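Protein of unknown function DUF574 (Streptomyces avermitilis, PDB 3GIW) is of unknown function but is probably an S-adenosylmethionine-dependent methyltransferase, with a Rossmann fold that can bind S-adenosyl-L-homocysteine. Local coordinates at residues Pro104-Pro115 against Thr128-Asp139; Asp139-Leu147 against Ile182-Leu190. All coordinates share one frame; numbering follows the deposited sequence. Where two conformers were deposited one is given.

Contact 1 of 2, residues Pro104-Pro115 against Thr128-Asp139; sequences PESRVVYVDNDP and TPEGRTAYVEAD. With GOL (glycerol), chain C.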
loop_
_atom_site.group_PDB
_atom_site.type_symbol
_atom_site.label_atom_id
_atom_site.label_comp_id
_atom_site.label_asym_id
_atom_site.label_seq_id
_atom_site.Cartn_x
_atom_site.Cartn_y
_atom_site.Cartn_z
ATOM N N PRO A 104 -14.584 -0.440 -16.872
ATOM C CA PRO A 104 -15.580 -0.950 -15.918
ATOM C C PRO A 104 -15.496 -2.426 -15.573
ATOM O O PRO A 104 -15.906 -2.821 -14.477
ATOM C CB PRO A 104 -16.926 -0.654 -16.602
ATOM C CG PRO A 104 -16.638 0.372 -17.582
ATOM C CD PRO A 104 -15.212 0.271 -17.998
ATOM N N GLU A 105 -14.951 -3.236 -16.480
ATOM C CA GLU A 105 -14.834 -4.670 -16.255
ATOM C C GLU A 105 -13.699 -5.063 -15.297
ATOM O O GLU A 105 -13.548 -6.247 -14.967
ATOM C CB GLU A 105 -14.696 -5.407 -17.609
ATOM C CG GLU A 105 -13.366 -5.284 -18.346
ATOM C CD GLU A 105 -13.169 -3.980 -19.116
ATOM O OE1 GLU A 105 -14.028 -3.074 -19.019
ATOM O OE2 GLU A 105 -12.127 -3.878 -19.839
ATOM N N SER A 106 -12.926 -4.082 -14.837
ATOM C CA SER A 106 -11.803 -4.372 -13.928
ATOM C C SER A 106 -12.254 -5.107 -12.647
ATOM O O SER A 106 -13.373 -4.921 -12.140
ATOM C CB SER A 106 -10.977 -3.114 -13.573
ATOM O OG SER A 106 -10.496 -2.419 -14.722
ATOM N N ARG A 107 -11.346 -5.945 -12.154
ATOM C CA ARG A 107 -11.569 -6.815 -10.995
ATOM C C ARG A 107 -10.511 -6.521 -9.921
ATOM O O ARG A 107 -9.333 -6.372 -10.260
ATOM C CB ARG A 107 -11.438 -8.279 -11.414
ATOM C CG ARG A 107 -12.351 -8.700 -12.551
ATOM C CD ARG A 107 -11.868 -9.992 -13.177
ATOM N NE ARG A 107 -12.911 -10.596 -14.024
ATOM C CZ ARG A 107 -12.755 -11.687 -14.776
ATOM N NH1 ARG A 107 -11.597 -12.336 -14.814
ATOM N NH2 ARG A 107 -13.774 -12.137 -15.493
ATOM N N VAL A 108 -10.925 -6.443 -8.651
ATOM C CA VAL A 108 -10.003 -6.111 -7.555
ATOM C C VAL A 108 -10.314 -6.977 -6.350
ATOM O O VAL A 108 -11.481 -7.124 -5.954
ATOM C CB VAL A 108 -10.111 -4.615 -7.140
ATOM C CG1 VAL A 108 -9.143 -4.301 -6.024
ATOM C CG2 VAL A 108 -9.911 -3.717 -8.364
ATOM N N VAL A 109 -9.274 -7.590 -5.802
ATOM C CA VAL A 109 -9.368 -8.265 -4.504
ATOM C C VAL A 109 -8.561 -7.421 -3.503
ATOM O O VAL A 109 -7.370 -7.191 -3.698
ATOM C CB VAL A 109 -8.842 -9.706 -4.517
ATOM C CG1 VAL A 109 -8.805 -10.346 -3.118
ATOM C CG2 VAL A 109 -9.665 -10.556 -5.465
ATOM N N TYR A 110 -9.215 -7.038 -2.400
ATOM C CA TYR A 110 -8.600 -6.318 -1.308
ATOM C C TYR A 110 -8.330 -7.246 -0.119
ATOM O O TYR A 110 -9.139 -8.160 0.174
ATOM C CB TYR A 110 -9.577 -5.283 -0.855
ATOM C CG TYR A 110 -9.899 -4.155 -1.801
ATOM C CD1 TYR A 110 -9.016 -3.117 -1.984
ATOM C CD2 TYR A 110 -11.133 -4.070 -2.437
ATOM C CE1 TYR A 110 -9.349 -1.985 -2.737
ATOM C CE2 TYR A 110 -11.482 -2.954 -3.232
ATOM C CZ TYR A 110 -10.578 -1.888 -3.378
ATOM O OH TYR A 110 -10.878 -0.752 -4.107
ATOM N N VAL A 111 -7.244 -6.999 0.601
ATOM C CA VAL A 111 -6.814 -7.858 1.687
ATOM C C VAL A 111 -6.280 -7.017 2.843
ATOM O O VAL A 111 -5.494 -6.107 2.652
ATOM C CB VAL A 111 -5.671 -8.802 1.218
ATOM C CG1 VAL A 111 -5.278 -9.769 2.326
ATOM C CG2 VAL A 111 -6.074 -9.548 -0.081
ATOM N N ASP A 112 -6.739 -7.275 4.065
ATOM C CA ASP A 112 -6.133 -6.663 5.253
ATOM C C ASP A 112 -6.298 -7.603 6.442
ATOM O O ASP A 112 -7.089 -8.555 6.381
ATOM C CB ASP A 112 -6.743 -5.261 5.575
ATOM C CG ASP A 112 -5.774 -4.320 6.301
ATOM O OD1 ASP A 112 -5.598 -4.405 7.528
ATOM O OD2 ASP A 112 -5.186 -3.437 5.655
ATOM N N ASN A 113 -5.501 -7.352 7.486
ATOM C CA ASN A 113 -5.647 -8.113 8.716
ATOM C C ASN A 113 -6.188 -7.303 9.908
ATOM O O ASN A 113 -6.400 -7.879 10.964
ATOM C CB ASN A 113 -4.357 -8.870 9.077
ATOM C CG ASN A 113 -3.243 -7.986 9.497
ATOM O OD1 ASN A 113 -3.296 -6.767 9.379
ATOM N ND2 ASN A 113 -2.164 -8.610 9.981
ATOM N N ASP A 114 -6.417 -6.001 9.750
ATOM C CA ASP A 114 -7.016 -5.198 10.821
ATOM C C ASP A 114 -8.526 -5.446 10.803
ATOM O O ASP A 114 -9.162 -5.147 9.802
ATOM C CB ASP A 114 -6.688 -3.727 10.615
ATOM C CG ASP A 114 -7.208 -2.842 11.731
ATOM O OD1 ASP A 114 -8.205 -3.267 12.339
ATOM O OD2 ASP A 114 -6.610 -1.764 11.973
ATOM N N PRO A 115 -9.104 -6.011 11.888
ATOM C CA PRO A 115 -10.551 -6.252 11.920
ATOM C C PRO A 115 -11.457 -5.038 11.583
ATOM O O PRO A 115 -12.589 -5.250 11.145
ATOM C CB PRO A 115 -10.793 -6.721 13.354
ATOM C CG PRO A 115 -9.488 -7.284 13.770
ATOM C CD PRO A 115 -8.456 -6.477 13.130
ATOM N N THR A 128 -18.840 -1.689 -10.049
ATOM C CA THR A 128 -19.610 -1.588 -11.283
ATOM C C THR A 128 -20.218 -2.960 -11.555
ATOM O O THR A 128 -19.681 -3.971 -11.105
ATOM C CB THR A 128 -18.721 -1.255 -12.490
ATOM O OG1 THR A 128 -17.634 -2.188 -12.538
ATOM C CG2 THR A 128 -18.190 0.171 -12.439
ATOM N N PRO A 129 -21.356 -3.008 -12.279
ATOM C CA PRO A 129 -21.915 -4.310 -12.665
ATOM C C PRO A 129 -21.027 -5.130 -13.608
ATOM O O PRO A 129 -21.040 -6.365 -13.547
ATOM C CB PRO A 129 -23.256 -3.954 -13.339
ATOM C CG PRO A 129 -23.186 -2.502 -13.648
ATOM C CD PRO A 129 -22.185 -1.873 -12.723
ATOM N N GLU A 130 -20.260 -4.451 -14.461
ATOM C CA GLU A 130 -19.361 -5.118 -15.410
ATOM C C GLU A 130 -18.159 -5.772 -14.724
ATOM O O GLU A 130 -17.565 -6.729 -15.252
ATOM C CB GLU A 130 -18.829 -4.113 -16.441
ATOM C CG GLU A 130 -19.898 -3.483 -17.342
ATOM C CD GLU A 130 -20.506 -2.214 -16.803
ATOM O OE1 GLU A 130 -20.319 -1.902 -15.613
ATOM O OE2 GLU A 130 -21.221 -1.527 -17.577
ATOM N N GLY A 131 -17.789 -5.234 -13.567
ATOM C CA GLY A 131 -16.570 -5.633 -12.863
ATOM C C GLY A 131 -16.869 -6.494 -11.657
ATOM O O GLY A 131 -18.017 -6.909 -11.437
ATOM N N ARG A 132 -15.836 -6.774 -10.862
ATOM C CA ARG A 132 -15.998 -7.568 -9.638
ATOM C C ARG A 132 -15.023 -7.073 -8.589
ATOM O O ARG A 132 -13.893 -6.778 -8.916
ATOM C CB ARG A 132 -15.682 -9.052 -9.839
ATOM C CG ARG A 132 -16.306 -9.739 -11.044
ATOM C CD ARG A 132 -15.701 -11.143 -11.210
ATOM N NE ARG A 132 -16.323 -11.880 -12.312
ATOM C CZ ARG A 132 -16.048 -13.148 -12.646
ATOM N NH1 ARG A 132 -15.134 -13.847 -11.973
ATOM N NH2 ARG A 132 -16.697 -13.726 -13.660
ATOM N N THR A 133 -15.443 -7.052 -7.337
ATOM C CA THR A 133 -14.519 -6.837 -6.213
ATOM C C THR A 133 -14.831 -7.811 -5.080
ATOM O O THR A 133 -15.973 -8.295 -4.926
ATOM C CB THR A 133 -14.564 -5.393 -5.676
ATOM O OG1 THR A 133 -15.823 -5.172 -5.031
ATOM C CG2 THR A 133 -14.353 -4.388 -6.782
ATOM N N ALA A 134 -13.835 -8.031 -4.248
ATOM C CA ALA A 134 -13.976 -8.886 -3.082
ATOM C C ALA A 134 -13.025 -8.395 -1.974
ATOM O O ALA A 134 -12.072 -7.658 -2.253
ATOM C CB ALA A 134 -13.657 -10.339 -3.462
ATOM N N TYR A 135 -13.310 -8.815 -0.752
ATOM C CA TYR A 135 -12.494 -8.504 0.410
ATOM C C TYR A 135 -12.190 -9.775 1.158
ATOM O O TYR A 135 -13.106 -10.595 1.412
ATOM C CB TYR A 135 -13.171 -7.494 1.368
ATOM C CG TYR A 135 -12.319 -7.245 2.596
ATOM C CD1 TYR A 135 -11.141 -6.513 2.498
ATOM C CD2 TYR A 135 -12.627 -7.824 3.844
ATOM C CE1 TYR A 135 -10.305 -6.338 3.579
ATOM C CE2 TYR A 135 -11.763 -7.657 4.954
ATOM C CZ TYR A 135 -10.610 -6.899 4.820
ATOM O OH TYR A 135 -9.723 -6.682 5.841
ATOM N N VAL A 136 -10.918 -9.950 1.502
ATOM C CA VAL A 136 -10.424 -11.110 2.244
ATOM C C VAL A 136 -9.688 -10.585 3.484
ATOM O O VAL A 136 -8.802 -9.760 3.373
ATOM C CB VAL A 136 -9.426 -11.952 1.319
ATOM C CG1 VAL A 136 -8.726 -13.068 2.110
ATOM C CG2 VAL A 136 -10.133 -12.491 0.066
ATOM N N GLU A 137 -10.071 -11.030 4.673
ATOM C CA GLU A 137 -9.299 -10.779 5.877
ATOM C C GLU A 137 -8.235 -11.862 6.005
ATOM O O GLU A 137 -8.557 -13.023 6.222
ATOM C CB GLU A 137 -10.199 -10.769 7.119
ATOM C CG GLU A 137 -9.513 -10.301 8.367
ATOM C CD GLU A 137 -10.460 -10.290 9.550
ATOM O OE1 GLU A 137 -10.746 -11.381 10.105
ATOM O OE2 GLU A 137 -10.951 -9.202 9.898
ATOM N N ALA A 138 -6.965 -11.465 5.881
ATOM C CA ALA A 138 -5.837 -12.420 5.868
ATOM C C ALA A 138 -4.543 -11.700 6.151
ATOM O O ALA A 138 -4.440 -10.475 5.984
ATOM C CB ALA A 138 -5.774 -13.167 4.535
ATOM N N ASP A 139 -3.547 -12.498 6.551
ATOM C CA ASP A 139 -2.211 -12.016 6.876
ATOM C C ASP A 139 -1.235 -12.421 5.772
ATOM O O ASP A 139 -1.161 -13.612 5.399
ATOM C CB ASP A 139 -1.763 -12.656 8.189
ATOM C CG ASP A 139 -0.617 -11.910 8.842
ATOM O OD1 ASP A 139 0.278 -11.410 8.131
ATOM O OD2 ASP A 139 -0.629 -11.821 10.095
HETATM C C1 GOL C . -2.315 -8.081 4.614
HETATM O O1 GOL C . -2.490 -9.422 4.222
HETATM C C2 GOL C . -2.047 -8.039 6.095
HETATM O O2 GOL C . -0.894 -8.784 6.430
HETATM C C3 GOL C . -1.802 -6.618 6.555
HETATM O O3 GOL C . -2.994 -5.906 6.567
HETATM O O HOH W 1 -15.030 -8.438 -15.132
HETATM O O HOH W 2 -10.531 -7.101 8.385
#
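Tyr-135 sets CG opposite its backbone N (chi1 177°), while Tyr-110 sets CG opposite its carbonyl carbon (chi1 -67°). The Tyr-135 ring therefore meets Tyr-110 edge-on, with CD1 3.9 Å from Tyr-110 CB and in plane. Both belong to neighbouring parallel strands of the Rossmann-fold sheet, 107-112 and 132-137, which lies at one edge of the sheet. The backbone bond from Tyr-110 N to Ala-134 O is almost straight (178°). On the other face of the sheet, Val-109 CG1 meets Val-136 CG2 at 4.1 Å. Near the start of the strands, the given conformer of Arg-107 lays its guanidinium on that of Arg-132, centres 4.2 Å apart; as a second conformer was deposited, this like-charged stack is doubtful as a fixed feature. Thr-128 OG1 donates to Pro-104 O over 2.7 Å.

The opposite end holds binding residues for S-adenosyl-L-homocysteine, Asp-112 and Asp-139. Asp-112 OD1 accepts from Asp-114 N in an Asx turn, and its OD2 accepts from Gly-88 N. A glycerol, probably from the crystallisation liquor, donates from O1 to Ala-138 O. A phenylalanine in place of Tyr-135 would probably leave the nearby water without its hydroxyl donor. Glu-137 OE2 forms a salt bridge with Arg-16. That water accepts from Tyr-135 OH at 2.7 Å and donates to Glu-137 OE2 at 2.6 Å and to Asp-114 O at 2.8 Å.

Contact 2 of 2, residues Asp139-Leu147 against Ile182-Leu190; sequences DMLDPASIL and IVRRLLEPL
Met-140, a selenomethionine in this crystal, meets Ile-182 through its backbone. Its O lies 3.1 Å from Ile-182 CG2, a close approach. This joins two helical connections of the Rossmann fold. Segment 139-147 follows strand 132-137. Helix 179-187 belongs to the beta-alpha-beta crossover from strand 163-167 to strand 195-201. The Met-140 side chain itself lies against Val-166 and Ile-169, and Met-140 binds S-adenosyl-L-homocysteine. The loop that carries it is a type I turn from Asp-139 to Asp-142. Asp-139 OD1 reinforces the turn by accepting from Leu-141 N, an Asx turn.

Leu-141 starts its side chain away from the other segment, but the end of the chain returns to Ile-182. The modelled gap of 3.2 Å between Leu-141 CD2 and Ile-182 CD1 is tighter than usual for two methyls, so its detail is doubtful. Asp-142 O is held within the segment by Ser-145 OG. Pro-143 comes next and faces the other helix. Its CB sits 3.7 Å from Leu-186 CD2, and its ring also rests on Arg-185 CG. Ile-146 reaches the same Leu-186 methyl more loosely, through CD1.

Leu-147 carries the far end of the contact. Its CG is 4.1 Å from Leu-186 CD2. The axes of helices 143-147 and 182-187 come no closer than 10.3 Å and cross at -29°, so between the helices the contact is made by side chains. Arg-185 sets CG opposite its backbone N (chi1 179°) and then bends at chi2 (58°), which brings its guanidinium round to Leu-147. Its NH1 lies 3.5 Å from Leu-147 CD1, and the same methyl is 3.9 Å from Pro-189 CG.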
loop_
_atom_site.group_PDB
_atom_site.type_symbol
_atom_site.label_atom_id
_atom_site.label_comp_id
_atom_site.label_asym_id
_atom_site.label_seq_id
_atom_site.Cartn_x
_atom_site.Cartn_y
_atom_site.Cartn_z
ATOM N N ASP A 139 -3.547 -12.498 6.551
ATOM C CA ASP A 139 -2.211 -12.016 6.876
ATOM C C ASP A 139 -1.235 -12.421 5.772
ATOM O O ASP A 139 -1.161 -13.612 5.399
ATOM C CB ASP A 139 -1.763 -12.656 8.189
ATOM C CG ASP A 139 -0.617 -11.910 8.842
ATOM O OD1 ASP A 139 0.278 -11.410 8.131
ATOM O OD2 ASP A 139 -0.629 -11.821 10.095
HETATM N N MSE A 140 -0.499 -11.438 5.255
HETATM C CA MSE A 140 0.448 -11.689 4.160
HETATM C C MSE A 140 1.568 -12.671 4.541
HETATM O O MSE A 140 2.225 -13.227 3.671
HETATM C CB MSE A 140 1.030 -10.381 3.613
HETATM C CG MSE A 140 1.927 -9.625 4.572
HETATM SE SE MSE A 140 2.326 -7.805 3.995
HETATM C CE MSE A 140 3.213 -7.900 2.882
ATOM N N LEU A 141 1.744 -12.915 5.835
ATOM C CA LEU A 141 2.658 -13.972 6.292
ATOM C C LEU A 141 2.238 -15.394 5.873
ATOM O O LEU A 141 3.045 -16.328 5.933
ATOM C CB LEU A 141 2.824 -13.890 7.809
ATOM C CG LEU A 141 3.459 -12.581 8.286
ATOM C CD1 LEU A 141 3.552 -12.497 9.793
ATOM C CD2 LEU A 141 4.834 -12.405 7.660
ATOM N N ASP A 142 0.982 -15.561 5.457
ATOM C CA ASP A 142 0.485 -16.820 4.945
ATOM C C ASP A 142 -0.061 -16.590 3.542
ATOM O O ASP A 142 -1.263 -16.494 3.341
ATOM C CB ASP A 142 -0.604 -17.365 5.874
ATOM C CG ASP A 142 -1.103 -18.752 5.471
ATOM O OD1 ASP A 142 -0.624 -19.344 4.471
ATOM O OD2 ASP A 142 -2.010 -19.244 6.166
ATOM N N PRO A 143 0.836 -16.452 2.559
ATOM C CA PRO A 143 0.343 -16.337 1.176
ATOM C C PRO A 143 -0.744 -17.322 0.687
ATOM O O PRO A 143 -1.575 -16.914 -0.130
ATOM C CB PRO A 143 1.631 -16.437 0.340
ATOM C CG PRO A 143 2.733 -15.924 1.279
ATOM C CD PRO A 143 2.309 -16.305 2.659
ATOM N N ALA A 144 -0.752 -18.592 1.129
ATOM C CA ALA A 144 -1.800 -19.555 0.710
ATOM C C ALA A 144 -3.219 -19.152 1.112
ATOM O O ALA A 144 -4.185 -19.332 0.339
ATOM C CB ALA A 144 -1.503 -20.973 1.249
ATOM N N SER A 145 -3.350 -18.613 2.318
ATOM C CA SER A 145 -4.633 -18.074 2.792
ATOM C C SER A 145 -5.204 -16.972 1.877
ATOM O O SER A 145 -6.415 -16.755 1.855
ATOM C CB SER A 145 -4.494 -17.530 4.228
ATOM O OG SER A 145 -3.713 -16.360 4.295
ATOM N N ILE A 146 -4.320 -16.262 1.169
ATOM C CA ILE A 146 -4.710 -15.266 0.212
ATOM C C ILE A 146 -4.954 -15.938 -1.122
ATOM O O ILE A 146 -6.024 -15.822 -1.680
ATOM C CB ILE A 146 -3.633 -14.142 0.110
ATOM C CG1 ILE A 146 -3.486 -13.447 1.486
ATOM C CG2 ILE A 146 -3.961 -13.185 -1.001
ATOM C CD1 ILE A 146 -2.365 -12.422 1.626
ATOM N N LEU A 147 -3.944 -16.655 -1.634
ATOM C CA LEU A 147 -3.979 -17.152 -3.024
ATOM C C LEU A 147 -5.052 -18.241 -3.268
ATOM O O LEU A 147 -5.608 -18.342 -4.371
ATOM C CB LEU A 147 -2.585 -17.662 -3.436
ATOM C CG LEU A 147 -1.451 -16.625 -3.424
ATOM C CD1 LEU A 147 -0.062 -17.260 -3.592
ATOM C CD2 LEU A 147 -1.734 -15.621 -4.487
ATOM N N ILE A 182 8.171 -13.105 0.987
ATOM C CA ILE A 182 6.707 -13.111 1.044
ATOM C C ILE A 182 6.155 -12.413 -0.197
ATOM O O ILE A 182 5.258 -12.946 -0.883
ATOM C CB ILE A 182 6.203 -12.349 2.258
ATOM C CG1 ILE A 182 6.552 -13.142 3.508
ATOM C CG2 ILE A 182 4.660 -12.056 2.163
ATOM C CD1 ILE A 182 6.269 -12.360 4.763
ATOM N N VAL A 183 6.669 -11.233 -0.516
ATOM C CA VAL A 183 6.182 -10.528 -1.692
ATOM C C VAL A 183 6.390 -11.363 -2.961
ATOM O O VAL A 183 5.458 -11.481 -3.799
ATOM C CB VAL A 183 6.834 -9.143 -1.803
ATOM C CG1 VAL A 183 6.601 -8.566 -3.207
ATOM C CG2 VAL A 183 6.318 -8.236 -0.715
ATOM N N ARG A 184 7.570 -11.948 -3.112
ATOM C CA ARG A 184 7.861 -12.691 -4.320
ATOM C C ARG A 184 7.061 -14.005 -4.357
ATOM O O ARG A 184 6.762 -14.498 -5.439
ATOM C CB ARG A 184 9.375 -12.809 -4.524
ATOM C CG ARG A 184 9.976 -11.354 -4.681
ATOM C CD ARG A 184 9.403 -10.574 -5.912
ATOM N NE ARG A 184 9.867 -11.274 -7.120
ATOM C CZ ARG A 184 10.932 -10.942 -7.834
ATOM N NH1 ARG A 184 11.611 -9.854 -7.549
ATOM N NH2 ARG A 184 11.288 -11.697 -8.875
ATOM N N ARG A 185 6.694 -14.573 -3.218
ATOM C CA ARG A 185 5.798 -15.740 -3.189
ATOM C C ARG A 185 4.389 -15.394 -3.688
ATOM O O ARG A 185 3.762 -16.178 -4.395
ATOM C CB ARG A 185 5.722 -16.318 -1.780
ATOM C CG ARG A 185 4.815 -17.504 -1.603
ATOM C CD ARG A 185 5.219 -18.691 -2.526
ATOM N NE ARG A 185 4.233 -19.767 -2.447
ATOM C CZ ARG A 185 3.160 -19.874 -3.230
ATOM N NH1 ARG A 185 2.942 -19.006 -4.188
ATOM N NH2 ARG A 185 2.300 -20.889 -3.066
ATOM N N LEU A 186 3.897 -14.214 -3.347
ATOM C CA LEU A 186 2.632 -13.736 -3.906
ATOM C C LEU A 186 2.675 -13.460 -5.401
ATOM O O LEU A 186 1.651 -13.613 -6.096
ATOM C CB LEU A 186 2.141 -12.471 -3.172
ATOM C CG LEU A 186 1.777 -12.691 -1.706
ATOM C CD1 LEU A 186 1.694 -11.355 -0.936
ATOM C CD2 LEU A 186 0.478 -13.471 -1.609
ATOM N N LEU A 187 3.832 -13.063 -5.909
ATOM C CA LEU A 187 3.972 -12.760 -7.334
ATOM C C LEU A 187 4.102 -14.051 -8.180
ATOM O O LEU A 187 3.791 -14.056 -9.371
ATOM C CB LEU A 187 5.191 -11.839 -7.549
ATOM C CG LEU A 187 5.390 -11.196 -8.948
ATOM C CD1 LEU A 187 4.216 -10.329 -9.398
ATOM C CD2 LEU A 187 6.670 -10.347 -8.948
ATOM N N GLU A 188 4.590 -15.137 -7.578
ATOM C CA GLU A 188 4.860 -16.399 -8.287
ATOM C C GLU A 188 3.723 -16.847 -9.205
ATOM O O GLU A 188 3.977 -17.127 -10.385
ATOM C CB GLU A 188 5.182 -17.513 -7.281
ATOM C CG GLU A 188 6.559 -17.455 -6.706
ATOM C CD GLU A 188 7.636 -17.873 -7.681
ATOM O OE1 GLU A 188 7.288 -18.361 -8.788
ATOM O OE2 GLU A 188 8.837 -17.711 -7.323
ATOM N N PRO A 189 2.486 -16.960 -8.675
ATOM C CA PRO A 189 1.378 -17.489 -9.526
ATOM C C PRO A 189 0.831 -16.533 -10.581
ATOM O O PRO A 189 -0.055 -16.911 -11.370
ATOM C CB PRO A 189 0.282 -17.807 -8.509
ATOM C CG PRO A 189 0.510 -16.868 -7.402
ATOM C CD PRO A 189 2.016 -16.758 -7.291
ATOM N N LEU A 190 1.299 -15.297 -10.590
ATOM C CA LEU A 190 0.770 -14.319 -11.520
ATOM C C LEU A 190 1.533 -14.530 -12.835
ATOM O O LEU A 190 2.723 -14.809 -12.834
ATOM C CB LEU A 190 0.927 -12.912 -10.939
ATOM C CG LEU A 190 0.356 -12.758 -9.529
ATOM C CD1 LEU A 190 0.420 -11.297 -9.032
ATOM C CD2 LEU A 190 -1.075 -13.254 -9.457
#

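In the fold
Contact 1 closes before contact 2 opens, and the two share Asp-139. Their centres are 16 Å apart. Contact 1 pairs two strands at one border of the sheet. Contact 2 lies on the sheet face that carries Val-109 and Val-111, where the helix that follows strand 132-137 meets the helix that follows strand 163-167. The contacts also touch directly. Ala-138 CB packs 3.8 Å from Ser-145 OG, and Val-111 CG1 lies 4.0 Å from Ile-146 CD1. The S-adenosyl-L-homocysteine residues Asp-112, Asp-139 and Met-140 gather where the strands end and the loop to helix 143-147 begins, as in other Rossmann-fold methyltransferases.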